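PDB 3IP1: scyllo-inosose 3-dehydrogenase from Thermotoga maritima, which catalyses the NAD(+)-dependent oxidation of scyllo-inosose to 3-dehydro-scyllo-inosose, a zinc-dependent step that probably belongs to myo-inositol breakdown. Local coordinates for residues P124-E129 against G348-V353; E177-G180 against R186-L189; K284-A289 against E301-R306; L295-I300 against V314-R319. One frame throughout, in Å; residues are numbered along the deposited sequence.

How the contacts relate
In contacts 1, 3 and 4 every touching residue is buried, whereas contact 2 pairs two buried leucines with an exposed glutamate. Contacts 1 and 2 touch each other through Pro124, which packs on Glu179, Leu187 and Phe188, and contact 2 is nested in the loop that contact 1 closes. Contacts 3 and 4 share helix 293-306 and reach neighbouring strands of the parallel sheet, their centres about 8 Å apart; Ile304 and Val314 pack where they meet. The chemistry follows the place: contact 1, between the GroES-like and cofactor-binding regions, mixes sulfur, a carbonyl and a glutamate chain around a phenylalanine; contacts 2 to 4 are apolar across their segments.

Contact 1 of 4, residues P124-E129 against G348-V353; sequences PVCAEE and GTFPRV
Cys126, Ala127 and Glu128, where strand 124-127 runs out, all meet one residue of 348-353, the phenylalanine in the first turn of helix 349-358. Gly348 precedes that turn at the N-cap position; its phi of 72° favours glycine, and a CB there would strike NH1 of Arg352. Phe350 then carries the contact. CG of Glu128 stands over the centre of its ring, 3.9 Å from the centroid and only 6° off the normal, which defines a CH-pi contact. SG of Cys126 lies 3.7 Å from Phe350 CE2 in an oblique sulfur-aromatic contact, and the carbonyl Ala127 O, also oblique to the ring, makes a van der Waals contact of 3.6 Å with the same CE2. The ring also meets Trp173, and its side chain comes within about 4 Å of that of Glu195, a metal ligand. A leucine in place of Phe350 would probably leave Glu128 CG without the flat surface it rests on and open a gap beside Cys126 SG. Further on, Arg352 NE reaches a subunit interface, forming a salt bridge with Asp215 OD1 of a second subunit. Beyond CG the Glu128 chain is extended, and its buried carboxylate hydrogen-bonds with Trp173 NE1, Trp132 NE1 and Ser345 OG. Glu128 CG thus packs on the ring face, while three neutral groups hold the carboxylate and would probably stabilise its charge.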
loop_
_atom_site.group_PDB
_atom_site.type_symbol
_atom_site.label_atom_id
_atom_site.label_comp_id
_atom_site.label_asym_id
_atom_site.label_seq_id
_atom_site.Cartn_x
_atom_site.Cartn_y
_atom_site.Cartn_z
ATOM N N PRO A 124 -13.984 -29.478 14.501
ATOM C CA PRO A 124 -12.545 -29.400 14.795
ATOM C C PRO A 124 -12.051 -27.953 14.708
ATOM O O PRO A 124 -12.338 -27.252 13.724
ATOM C CB PRO A 124 -11.900 -30.244 13.688
ATOM C CG PRO A 124 -12.897 -30.220 12.539
ATOM C CD PRO A 124 -14.259 -29.962 13.123
ATOM N N VAL A 125 -11.302 -27.526 15.716
ATOM C CA VAL A 125 -10.858 -26.135 15.783
ATOM C C VAL A 125 -9.436 -25.978 16.281
ATOM O O VAL A 125 -8.885 -26.889 16.921
ATOM C CB VAL A 125 -11.808 -25.258 16.674
ATOM C CG1 VAL A 125 -13.165 -25.144 16.048
ATOM C CG2 VAL A 125 -11.922 -25.813 18.101
ATOM N N CYS A 126 -8.845 -24.825 15.969
ATOM C CA CYS A 126 -7.658 -24.355 16.666
ATOM C C CYS A 126 -8.011 -22.971 17.204
ATOM O O CYS A 126 -9.043 -22.414 16.843
ATOM C CB CYS A 126 -6.462 -24.286 15.722
ATOM S SG CYS A 126 -6.672 -23.098 14.385
ATOM N N ALA A 127 -7.170 -22.401 18.056
ATOM C CA ALA A 127 -7.484 -21.082 18.583
ATOM C C ALA A 127 -6.271 -20.174 18.726
ATOM O O ALA A 127 -5.123 -20.632 18.786
ATOM C CB ALA A 127 -8.265 -21.184 19.891
ATOM N N GLU A 128 -6.538 -18.877 18.731
ATOM C CA GLU A 128 -5.504 -17.878 18.895
ATOM C C GLU A 128 -5.059 -17.841 20.364
ATOM O O GLU A 128 -5.836 -18.160 21.269
ATOM C CB GLU A 128 -6.011 -16.499 18.437
ATOM C CG GLU A 128 -6.621 -16.516 17.039
ATOM C CD GLU A 128 -7.219 -15.188 16.616
ATOM O OE1 GLU A 128 -6.880 -14.137 17.184
ATOM O OE2 GLU A 128 -8.043 -15.188 15.695
ATOM N N GLU A 129 -3.815 -17.450 20.578
ATOM C CA GLU A 129 -3.245 -17.290 21.912
ATOM C C GLU A 129 -3.369 -15.835 22.446
ATOM O O GLU A 129 -3.432 -15.625 23.673
ATOM C CB GLU A 129 -1.788 -17.798 21.882
ATOM C CG GLU A 129 -0.948 -17.566 23.127
ATOM C CD GLU A 129 -0.346 -16.157 23.206
ATOM O OE1 GLU A 129 -0.320 -15.425 22.205
ATOM O OE2 GLU A 129 0.109 -15.783 24.294
ATOM N N GLY A 348 -6.965 -11.858 9.110
ATOM C CA GLY A 348 -7.358 -13.110 8.487
ATOM C C GLY A 348 -6.155 -14.007 8.280
ATOM O O GLY A 348 -6.114 -14.794 7.341
ATOM N N THR A 349 -5.173 -13.876 9.159
ATOM C CA THR A 349 -3.978 -14.704 9.067
ATOM C C THR A 349 -4.279 -16.165 9.371
ATOM O O THR A 349 -3.942 -17.037 8.563
ATOM C CB THR A 349 -2.864 -14.151 9.960
ATOM O OG1 THR A 349 -2.399 -12.914 9.393
ATOM C CG2 THR A 349 -1.703 -15.143 10.103
ATOM N N PHE A 350 -4.924 -16.427 10.514
ATOM C CA PHE A 350 -5.303 -17.801 10.887
ATOM C C PHE A 350 -6.023 -18.534 9.765
ATOM O O PHE A 350 -5.591 -19.608 9.400
ATOM C CB PHE A 350 -6.139 -17.861 12.190
ATOM C CG PHE A 350 -5.367 -18.325 13.408
ATOM C CD1 PHE A 350 -4.191 -17.671 13.810
ATOM C CD2 PHE A 350 -5.826 -19.395 14.172
ATOM C CE1 PHE A 350 -3.486 -18.074 14.945
ATOM C CE2 PHE A 350 -5.121 -19.823 15.319
ATOM C CZ PHE A 350 -3.950 -19.166 15.702
ATOM N N PRO A 351 -7.115 -17.964 9.206
ATOM C CA PRO A 351 -7.827 -18.799 8.236
ATOM C C PRO A 351 -7.069 -18.985 6.937
ATOM O O PRO A 351 -7.210 -20.018 6.291
ATOM C CB PRO A 351 -9.156 -18.058 8.019
ATOM C CG PRO A 351 -8.920 -16.654 8.483
ATOM C CD PRO A 351 -7.892 -16.761 9.575
ATOM N N ARG A 352 -6.241 -18.018 6.562
ATOM C CA ARG A 352 -5.436 -18.219 5.370
ATOM C C ARG A 352 -4.347 -19.260 5.617
ATOM O O ARG A 352 -4.021 -20.026 4.716
ATOM C CB ARG A 352 -4.797 -16.907 4.880
ATOM C CG ARG A 352 -5.732 -15.968 4.114
ATOM C CD ARG A 352 -4.957 -14.704 3.727
ATOM N NE ARG A 352 -5.767 -13.673 3.080
ATOM C CZ ARG A 352 -6.279 -12.612 3.701
ATOM N NH1 ARG A 352 -6.103 -12.430 5.012
ATOM N NH2 ARG A 352 -6.981 -11.732 3.012
ATOM N N VAL A 353 -3.765 -19.272 6.816
ATOM C CA VAL A 353 -2.789 -20.320 7.157
ATOM C C VAL A 353 -3.458 -21.702 7.078
ATOM O O VAL A 353 -2.870 -22.653 6.583
ATOM C CB VAL A 353 -2.136 -20.113 8.539
ATOM C CG1 VAL A 353 -1.405 -21.419 8.994
ATOM C CG2 VAL A 353 -1.179 -18.917 8.489
#

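Contact 2 of 4, residues E177-G180 against R186-L189; sequences ELEG and RLFL
Leu178 and Leu187 mark the closest backbone approach, with their CA atoms 6.3 Å apart: the first lies at the end of a short 3-10 segment, the second in helix 185-192. Two residues after Leu178 the loop turns at Gly180, whose phi of 86° would jam a CB against the preceding carbonyl O. Within the contact, the side chain of Leu187 is the main intruder. Its CG is anti to the backbone N (chi1 -174°), and this swings the isobutyl group across to the loop. There Leu187 CG rests 3.9 Å from Leu178 CB. One branch does most of the touching: Leu187 CD1 is 3.7 Å from the carbonyl carbon of Leu178 and 3.7 Å from the backbone N of Glu179, so it fits against the peptide joining the two residues. Glu179 adds its CG, also 3.7 Å from Leu187 CD1, although its side chain starts off away from the helix. In return, Leu178 CD1 comes within 3.9 Å of the carbonyl O of Leu187. The second branch, Leu187 CD2, lies over one face of the Phe188 ring, offset toward its rim. Pro124 of strand 124-127 packs on Glu179, Leu187 and Phe188, while Leu178 also touches Met357 and Ala358 of helix 349-358. These distances describe an apolar local closure away from the metal sites: the loop after strand 172-174 folded back onto the helix it leads into, 185-192, beside strand 124-127 and helix 349-358.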
loop_
_atom_site.group_PDB
_atom_site.type_symbol
_atom_site.label_atom_id
_atom_site.label_comp_id
_atom_site.label_asym_id
_atom_site.label_seq_id
_atom_site.Cartn_x
_atom_site.Cartn_y
_atom_site.Cartn_z
ATOM N N GLU A 177 -11.645 -27.568 6.617
ATOM C CA GLU A 177 -10.900 -27.668 5.351
ATOM C C GLU A 177 -9.800 -28.748 5.344
ATOM O O GLU A 177 -9.350 -29.166 4.278
ATOM C CB GLU A 177 -10.238 -26.331 5.006
ATOM C CG GLU A 177 -11.171 -25.204 4.545
ATOM C CD GLU A 177 -10.440 -23.860 4.586
ATOM O OE1 GLU A 177 -10.139 -23.300 3.504
ATOM O OE2 GLU A 177 -10.122 -23.394 5.706
ATOM N N LEU A 178 -9.334 -29.163 6.517
ATOM C CA LEU A 178 -8.269 -30.173 6.575
ATOM C C LEU A 178 -8.819 -31.600 6.491
ATOM O O LEU A 178 -8.062 -32.552 6.339
ATOM C CB LEU A 178 -7.402 -30.011 7.837
ATOM C CG LEU A 178 -6.744 -28.651 8.135
ATOM C CD1 LEU A 178 -5.832 -28.769 9.352
ATOM C CD2 LEU A 178 -5.959 -28.098 6.949
ATOM N N GLU A 179 -10.130 -31.751 6.619
ATOM C CA GLU A 179 -10.721 -33.087 6.588
ATOM C C GLU A 179 -10.515 -33.742 5.223
ATOM O O GLU A 179 -10.825 -33.158 4.198
ATOM C CB GLU A 179 -12.198 -33.040 6.961
ATOM C CG GLU A 179 -12.425 -32.906 8.466
ATOM C CD GLU A 179 -13.863 -32.555 8.814
ATOM O OE1 GLU A 179 -14.670 -32.410 7.880
ATOM O OE2 GLU A 179 -14.188 -32.409 10.018
ATOM N N GLY A 180 -9.952 -34.943 5.220
ATOM C CA GLY A 180 -9.750 -35.671 3.971
ATOM C C GLY A 180 -8.447 -35.300 3.297
ATOM O O GLY A 180 -8.060 -35.917 2.297
ATOM N N ARG A 186 -3.428 -36.669 12.477
ATOM C CA ARG A 186 -2.615 -35.721 11.701
ATOM C C ARG A 186 -3.358 -34.393 11.471
ATOM O O ARG A 186 -2.738 -33.340 11.376
ATOM C CB ARG A 186 -2.176 -36.342 10.369
ATOM C CG ARG A 186 -1.014 -37.338 10.491
ATOM C CD ARG A 186 -0.562 -37.922 9.126
ATOM N NE ARG A 186 -0.419 -36.908 8.072
ATOM C CZ ARG A 186 0.539 -35.977 8.033
ATOM N NH1 ARG A 186 1.450 -35.920 8.992
ATOM N NH2 ARG A 186 0.583 -35.090 7.039
ATOM N N LEU A 187 -4.684 -34.449 11.377
ATOM C CA LEU A 187 -5.485 -33.240 11.268
ATOM C C LEU A 187 -5.237 -32.325 12.472
ATOM O O LEU A 187 -5.103 -31.110 12.326
ATOM C CB LEU A 187 -6.980 -33.575 11.171
ATOM C CG LEU A 187 -7.917 -32.384 10.911
ATOM C CD1 LEU A 187 -9.093 -32.802 10.025
ATOM C CD2 LEU A 187 -8.418 -31.754 12.193
ATOM N N PHE A 188 -5.198 -32.921 13.662
ATOM C CA PHE A 188 -5.036 -32.153 14.884
ATOM C C PHE A 188 -3.582 -31.726 15.074
ATOM O O PHE A 188 -3.298 -30.615 15.512
ATOM C CB PHE A 188 -5.600 -32.926 16.071
ATOM C CG PHE A 188 -7.088 -33.160 15.973
ATOM C CD1 PHE A 188 -7.981 -32.100 16.133
ATOM C CD2 PHE A 188 -7.593 -34.441 15.688
ATOM C CE1 PHE A 188 -9.357 -32.297 16.013
ATOM C CE2 PHE A 188 -8.974 -34.669 15.579
ATOM C CZ PHE A 188 -9.859 -33.598 15.741
ATOM N N LEU A 189 -2.661 -32.611 14.713
ATOM C CA LEU A 189 -1.272 -32.223 14.609
ATOM C C LEU A 189 -1.097 -30.966 13.738
ATOM O O LEU A 189 -0.397 -30.040 14.141
ATOM C CB LEU A 189 -0.416 -33.391 14.103
ATOM C CG LEU A 189 -0.287 -34.611 15.026
ATOM C CD1 LEU A 189 0.676 -35.613 14.427
ATOM C CD2 LEU A 189 0.149 -34.243 16.458
#

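Contact 3 of 4, residues K284-A289 against E301-R306; sequences KLFLEA and EEVIWR
Phe286 in strand 285-288 faces Val303 and Ile304 near the end of helix 293-306, the strand keeping a full side-chain layer from the helix: Phe286 CA is 9.5 Å from Ile304 CA. The ring spans that gap. With CG beside the backbone N (chi1 -61°), its far end reaches the helix, where Val303 CG1 meets the ring edge near its plane, 3.6 Å from Phe286 CZ. Ile304 approaches differently, its CG1 lying obliquely 3.7 Å from Phe286 CE1, the two side chains running antiparallel alongside one another. Strand and helix are the first two elements of a beta-alpha-beta crossover in the Rossmann domain, completed by strand 313-316, so the ring is part of the apolar layer between sheet and crossover helix. Val303 also touches Val274 of helix 270-277, and Ile304 touches Val330 of helix 328-333, so the two neighbouring helices continue this apolar layer. On the outer side of the helix Arg306 NH1 bonds to Glu302 OE2 at 3.0 Å, with the oxygen in the guanidinium plane and an N-H...O angle of 160°; the same NH1 forms a salt bridge with Glu272.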
loop_
_atom_site.group_PDB
_atom_site.type_symbol
_atom_site.label_atom_id
_atom_site.label_comp_id
_atom_site.label_asym_id
_atom_site.label_seq_id
_atom_site.Cartn_x
_atom_site.Cartn_y
_atom_site.Cartn_z
ATOM N N LYS A 284 14.612 -9.472 -1.298
ATOM C CA LYS A 284 13.569 -8.476 -1.004
ATOM C C LYS A 284 13.205 -8.481 0.487
ATOM O O LYS A 284 12.799 -7.456 1.042
ATOM C CB LYS A 284 12.333 -8.724 -1.897
ATOM C CG LYS A 284 11.084 -7.896 -1.612
ATOM C CD LYS A 284 11.247 -6.396 -1.959
ATOM C CE LYS A 284 10.131 -5.540 -1.232
ATOM N NZ LYS A 284 10.271 -5.592 0.310
ATOM N N LEU A 285 13.366 -9.629 1.144
ATOM C CA LEU A 285 12.983 -9.758 2.541
ATOM C C LEU A 285 13.962 -10.621 3.346
ATOM O O LEU A 285 14.346 -11.711 2.921
ATOM C CB LEU A 285 11.555 -10.336 2.636
ATOM C CG LEU A 285 10.988 -10.636 4.040
ATOM C CD1 LEU A 285 10.610 -9.354 4.808
ATOM C CD2 LEU A 285 9.781 -11.555 3.942
ATOM N N PHE A 286 14.338 -10.118 4.514
ATOM C CA PHE A 286 15.119 -10.867 5.484
ATOM C C PHE A 286 14.264 -11.059 6.735
ATOM O O PHE A 286 13.631 -10.123 7.209
ATOM C CB PHE A 286 16.408 -10.124 5.863
ATOM C CG PHE A 286 17.355 -9.878 4.707
ATOM C CD1 PHE A 286 17.111 -8.855 3.801
ATOM C CD2 PHE A 286 18.515 -10.659 4.562
ATOM C CE1 PHE A 286 18.001 -8.610 2.726
ATOM C CE2 PHE A 286 19.416 -10.440 3.508
ATOM C CZ PHE A 286 19.170 -9.417 2.586
ATOM N N LEU A 287 14.236 -12.281 7.260
ATOM C CA LEU A 287 13.515 -12.548 8.493
ATOM C C LEU A 287 14.544 -12.833 9.559
ATOM O O LEU A 287 15.307 -13.810 9.463
ATOM C CB LEU A 287 12.555 -13.731 8.358
ATOM C CG LEU A 287 11.739 -14.037 9.626
ATOM C CD1 LEU A 287 10.746 -12.871 9.963
ATOM C CD2 LEU A 287 11.000 -15.357 9.545
ATOM N N GLU A 288 14.574 -11.967 10.567
ATOM C CA GLU A 288 15.476 -12.129 11.684
ATOM C C GLU A 288 14.741 -12.943 12.742
ATOM O O GLU A 288 13.962 -12.392 13.516
ATOM C CB GLU A 288 15.870 -10.760 12.255
ATOM C CG GLU A 288 17.187 -10.760 13.046
ATOM C CD GLU A 288 17.273 -11.876 14.085
ATOM O OE1 GLU A 288 16.807 -11.703 15.232
ATOM O OE2 GLU A 288 17.804 -12.941 13.739
ATOM N N ALA A 289 14.982 -14.253 12.741
ATOM C CA ALA A 289 14.333 -15.169 13.672
ATOM C C ALA A 289 15.347 -15.908 14.552
ATOM O O ALA A 289 15.061 -17.010 14.999
ATOM C CB ALA A 289 13.466 -16.171 12.905
ATOM N N GLU A 301 23.288 -6.339 7.002
ATOM C CA GLU A 301 23.619 -5.035 6.445
ATOM C C GLU A 301 24.654 -5.124 5.321
ATOM O O GLU A 301 24.609 -4.341 4.374
ATOM C CB GLU A 301 24.102 -4.095 7.548
ATOM C CG GLU A 301 22.977 -3.567 8.435
ATOM C CD GLU A 301 23.444 -2.400 9.271
ATOM O OE1 GLU A 301 24.672 -2.243 9.336
ATOM O OE2 GLU A 301 22.619 -1.652 9.864
ATOM N N GLU A 302 25.566 -6.089 5.403
ATOM C CA GLU A 302 26.575 -6.199 4.370
ATOM C C GLU A 302 25.971 -6.738 3.073
ATOM O O GLU A 302 26.319 -6.265 1.980
ATOM C CB GLU A 302 27.787 -7.038 4.808
ATOM C CG GLU A 302 28.974 -6.813 3.856
ATOM C CD GLU A 302 30.119 -7.811 4.012
ATOM O OE1 GLU A 302 30.328 -8.327 5.129
ATOM O OE2 GLU A 302 30.822 -8.066 3.007
ATOM N N VAL A 303 25.086 -7.729 3.189
ATOM C CA VAL A 303 24.353 -8.209 2.029
ATOM C C VAL A 303 23.497 -7.087 1.406
ATOM O O VAL A 303 23.543 -6.866 0.190
ATOM C CB VAL A 303 23.458 -9.416 2.351
ATOM C CG1 VAL A 303 22.512 -9.676 1.181
ATOM C CG2 VAL A 303 24.315 -10.667 2.638
ATOM N N ILE A 304 22.741 -6.372 2.233
ATOM C CA ILE A 304 21.870 -5.324 1.729
ATOM C C ILE A 304 22.726 -4.309 0.960
ATOM O O ILE A 304 22.398 -3.937 -0.166
ATOM C CB ILE A 304 21.049 -4.639 2.860
ATOM C CG1 ILE A 304 19.970 -5.598 3.412
ATOM C CG2 ILE A 304 20.387 -3.381 2.333
ATOM C CD1 ILE A 304 19.215 -5.065 4.703
ATOM N N TRP A 305 23.838 -3.907 1.573
ATOM C CA TRP A 305 24.753 -2.931 1.000
ATOM C C TRP A 305 25.303 -3.389 -0.349
ATOM O O TRP A 305 25.206 -2.670 -1.330
ATOM C CB TRP A 305 25.911 -2.655 1.957
ATOM C CG TRP A 305 26.839 -1.582 1.463
ATOM C CD1 TRP A 305 28.066 -1.758 0.878
ATOM C CD2 TRP A 305 26.610 -0.166 1.500
ATOM N NE1 TRP A 305 28.620 -0.534 0.560
ATOM C CE2 TRP A 305 27.752 0.459 0.934
ATOM C CE3 TRP A 305 25.557 0.636 1.966
ATOM C CZ2 TRP A 305 27.871 1.849 0.822
ATOM C CZ3 TRP A 305 25.673 2.013 1.861
ATOM C CH2 TRP A 305 26.822 2.609 1.283
ATOM N N ARG A 306 25.846 -4.599 -0.394
ATOM C CA ARG A 306 26.533 -5.093 -1.586
ATOM C C ARG A 306 25.607 -5.601 -2.702
ATOM O O ARG A 306 26.014 -5.633 -3.869
ATOM C CB ARG A 306 27.532 -6.188 -1.191
ATOM C CG ARG A 306 28.748 -5.652 -0.404
ATOM C CD ARG A 306 29.648 -6.777 0.086
ATOM N NE ARG A 306 30.079 -7.619 -1.035
ATOM C CZ ARG A 306 30.764 -8.753 -0.908
ATOM N NH1 ARG A 306 31.106 -9.192 0.292
ATOM N NH2 ARG A 306 31.098 -9.452 -1.984
#

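Contact 4 of 4, residues L295-I300 against V314-R319; sequences LVWPQI and VAIVAR
Trp297 and Ile300 of helix 293-306 pack on Val314 and Ile316 of strand 313-316, the second half of a Rossmann beta-alpha-beta crossover. The short axes of 295-300 and 314-316 run nearly antiparallel, at 169°, and approach to 11.9 Å, a spacing that side chains must fill. On the tight side the indole does most of this. Trp297 CG is anti to the backbone N (chi1 -154°), and the six-membered ring reaches the strand. Its CH2 atom lies 3.8 Å from Val314 CG1 and likewise 3.8 Å from Ile316 CD1, both oblique to the ring; the Trp297 and Ile316 side chains cross at about a right angle. Ile300 CG2 and Val314 CG2 meet end-on, 4.0 Å apart. Ile324, Pro325 and Leu326 also touch the indole, and Trp297 NE1 makes a weak hydrogen bond to Glu301 OE2. Replacing Trp297 with alanine is likely to open a gap between helix and strand and leave Val314 CG1 and Ile316 CD1 without their common partner.

The remaining helix face is looser. Leu295 and Pro298 are exposed, and the helix is kinked where the backbone N atoms of Pro298 and Gln299 have no bond to the preceding turn, Pro298 N having no hydrogen to give; regular bonding resumes with Ile300 N to Val296 O at 3.1 Å. At and just beyond the strand's end, Gln332 NE2 of a fourth subunit hydrogen-bonds to the carbonyl O atoms of Ile316 and Ala318. On the helix, a weak bond of 3.5 Å runs from Gln299 NE2 to the carbonyl O of Leu295.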
loop_
_atom_site.group_PDB
_atom_site.type_symbol
_atom_site.label_atom_id
_atom_site.label_comp_id
_atom_site.label_asym_id
_atom_site.label_seq_id
_atom_site.Cartn_x
_atom_site.Cartn_y
_atom_site.Cartn_z
ATOM N N LEU A 295 24.163 -10.026 16.716
ATOM C CA LEU A 295 25.261 -10.812 16.106
ATOM C C LEU A 295 25.145 -10.947 14.583
ATOM O O LEU A 295 26.158 -11.038 13.883
ATOM C CB LEU A 295 25.380 -12.227 16.706
ATOM C CG LEU A 295 25.520 -12.519 18.216
ATOM C CD1 LEU A 295 25.797 -14.018 18.440
ATOM C CD2 LEU A 295 26.589 -11.657 18.918
ATOM N N VAL A 296 23.918 -11.001 14.068
ATOM C CA VAL A 296 23.727 -11.211 12.629
ATOM C C VAL A 296 23.478 -9.924 11.831
ATOM O O VAL A 296 23.493 -9.959 10.617
ATOM C CB VAL A 296 22.619 -12.247 12.311
ATOM C CG1 VAL A 296 23.074 -13.654 12.699
ATOM C CG2 VAL A 296 21.298 -11.863 12.984
ATOM N N TRP A 297 23.266 -8.805 12.519
ATOM C CA TRP A 297 22.938 -7.561 11.840
ATOM C C TRP A 297 24.021 -7.083 10.873
ATOM O O TRP A 297 23.696 -6.691 9.750
ATOM C CB TRP A 297 22.608 -6.442 12.832
ATOM C CG TRP A 297 21.720 -5.421 12.234
ATOM C CD1 TRP A 297 22.092 -4.225 11.702
ATOM C CD2 TRP A 297 20.293 -5.508 12.077
ATOM N NE1 TRP A 297 20.987 -3.553 11.231
ATOM C CE2 TRP A 297 19.871 -4.323 11.443
ATOM C CE3 TRP A 297 19.336 -6.473 12.418
ATOM C CZ2 TRP A 297 18.519 -4.067 11.147
ATOM C CZ3 TRP A 297 17.992 -6.228 12.118
ATOM C CH2 TRP A 297 17.600 -5.031 11.491
ATOM N N PRO A 298 25.306 -7.088 11.304
ATOM C CA PRO A 298 26.361 -6.635 10.391
ATOM C C PRO A 298 26.368 -7.417 9.074
ATOM O O PRO A 298 26.557 -6.832 7.996
ATOM C CB PRO A 298 27.651 -6.892 11.192
ATOM C CG PRO A 298 27.220 -6.825 12.614
ATOM C CD PRO A 298 25.840 -7.387 12.653
ATOM N N GLN A 299 26.158 -8.726 9.160
ATOM C CA GLN A 299 26.092 -9.545 7.960
ATOM C C GLN A 299 24.871 -9.253 7.087
ATOM O O GLN A 299 24.968 -9.292 5.871
ATOM C CB GLN A 299 26.109 -11.011 8.328
ATOM C CG GLN A 299 27.255 -11.370 9.247
ATOM C CD GLN A 299 27.103 -12.762 9.770
ATOM O OE1 GLN A 299 27.072 -13.720 8.998
ATOM N NE2 GLN A 299 26.971 -12.890 11.081
ATOM N N ILE A 300 23.725 -8.988 7.705
ATOM C CA ILE A 300 22.521 -8.629 6.955
ATOM C C ILE A 300 22.769 -7.308 6.251
ATOM O O ILE A 300 22.486 -7.160 5.062
ATOM C CB ILE A 300 21.274 -8.469 7.874
ATOM C CG1 ILE A 300 20.844 -9.808 8.472
ATOM C CG2 ILE A 300 20.081 -7.877 7.088
ATOM C CD1 ILE A 300 19.792 -9.668 9.602
ATOM N N VAL A 314 13.811 -5.767 6.364
ATOM C CA VAL A 314 14.219 -6.678 7.424
ATOM C C VAL A 314 13.101 -6.735 8.447
ATOM O O VAL A 314 12.752 -5.732 9.053
ATOM C CB VAL A 314 15.524 -6.298 8.120
ATOM C CG1 VAL A 314 15.964 -7.447 9.052
ATOM C CG2 VAL A 314 16.593 -6.014 7.126
ATOM N N ALA A 315 12.524 -7.920 8.600
ATOM C CA ALA A 315 11.457 -8.112 9.572
ATOM C C ALA A 315 12.063 -8.791 10.801
ATOM O O ALA A 315 12.736 -9.830 10.676
ATOM C CB ALA A 315 10.330 -8.954 8.961
ATOM N N ILE A 316 11.849 -8.189 11.974
ATOM C CA ILE A 316 12.376 -8.723 13.238
ATOM C C ILE A 316 11.260 -9.387 14.033
ATOM O O ILE A 316 10.326 -8.725 14.464
ATOM C CB ILE A 316 13.058 -7.622 14.088
ATOM C CG1 ILE A 316 14.226 -6.999 13.312
ATOM C CG2 ILE A 316 13.597 -8.215 15.420
ATOM C CD1 ILE A 316 14.599 -5.571 13.763
ATOM N N VAL A 317 11.367 -10.699 14.209
ATOM C CA VAL A 317 10.302 -11.496 14.818
ATOM C C VAL A 317 10.727 -12.124 16.152
ATOM O O VAL A 317 9.899 -12.327 17.048
ATOM C CB VAL A 317 9.743 -12.580 13.831
ATOM C CG1 VAL A 317 10.731 -13.663 13.582
ATOM C CG2 VAL A 317 8.424 -13.168 14.342
ATOM N N ALA A 318 12.019 -12.421 16.289
ATOM C CA ALA A 318 12.484 -13.053 17.509
ATOM C C ALA A 318 12.672 -11.994 18.587
ATOM O O ALA A 318 12.953 -10.837 18.286
ATOM C CB ALA A 318 13.752 -13.835 17.263
ATOM N N ARG A 319 12.479 -12.392 19.838
ATOM C CA ARG A 319 12.690 -11.501 20.967
ATOM C C ARG A 319 14.168 -11.534 21.350
ATOM O O ARG A 319 14.748 -12.601 21.551
ATOM C CB ARG A 319 11.786 -11.891 22.145
#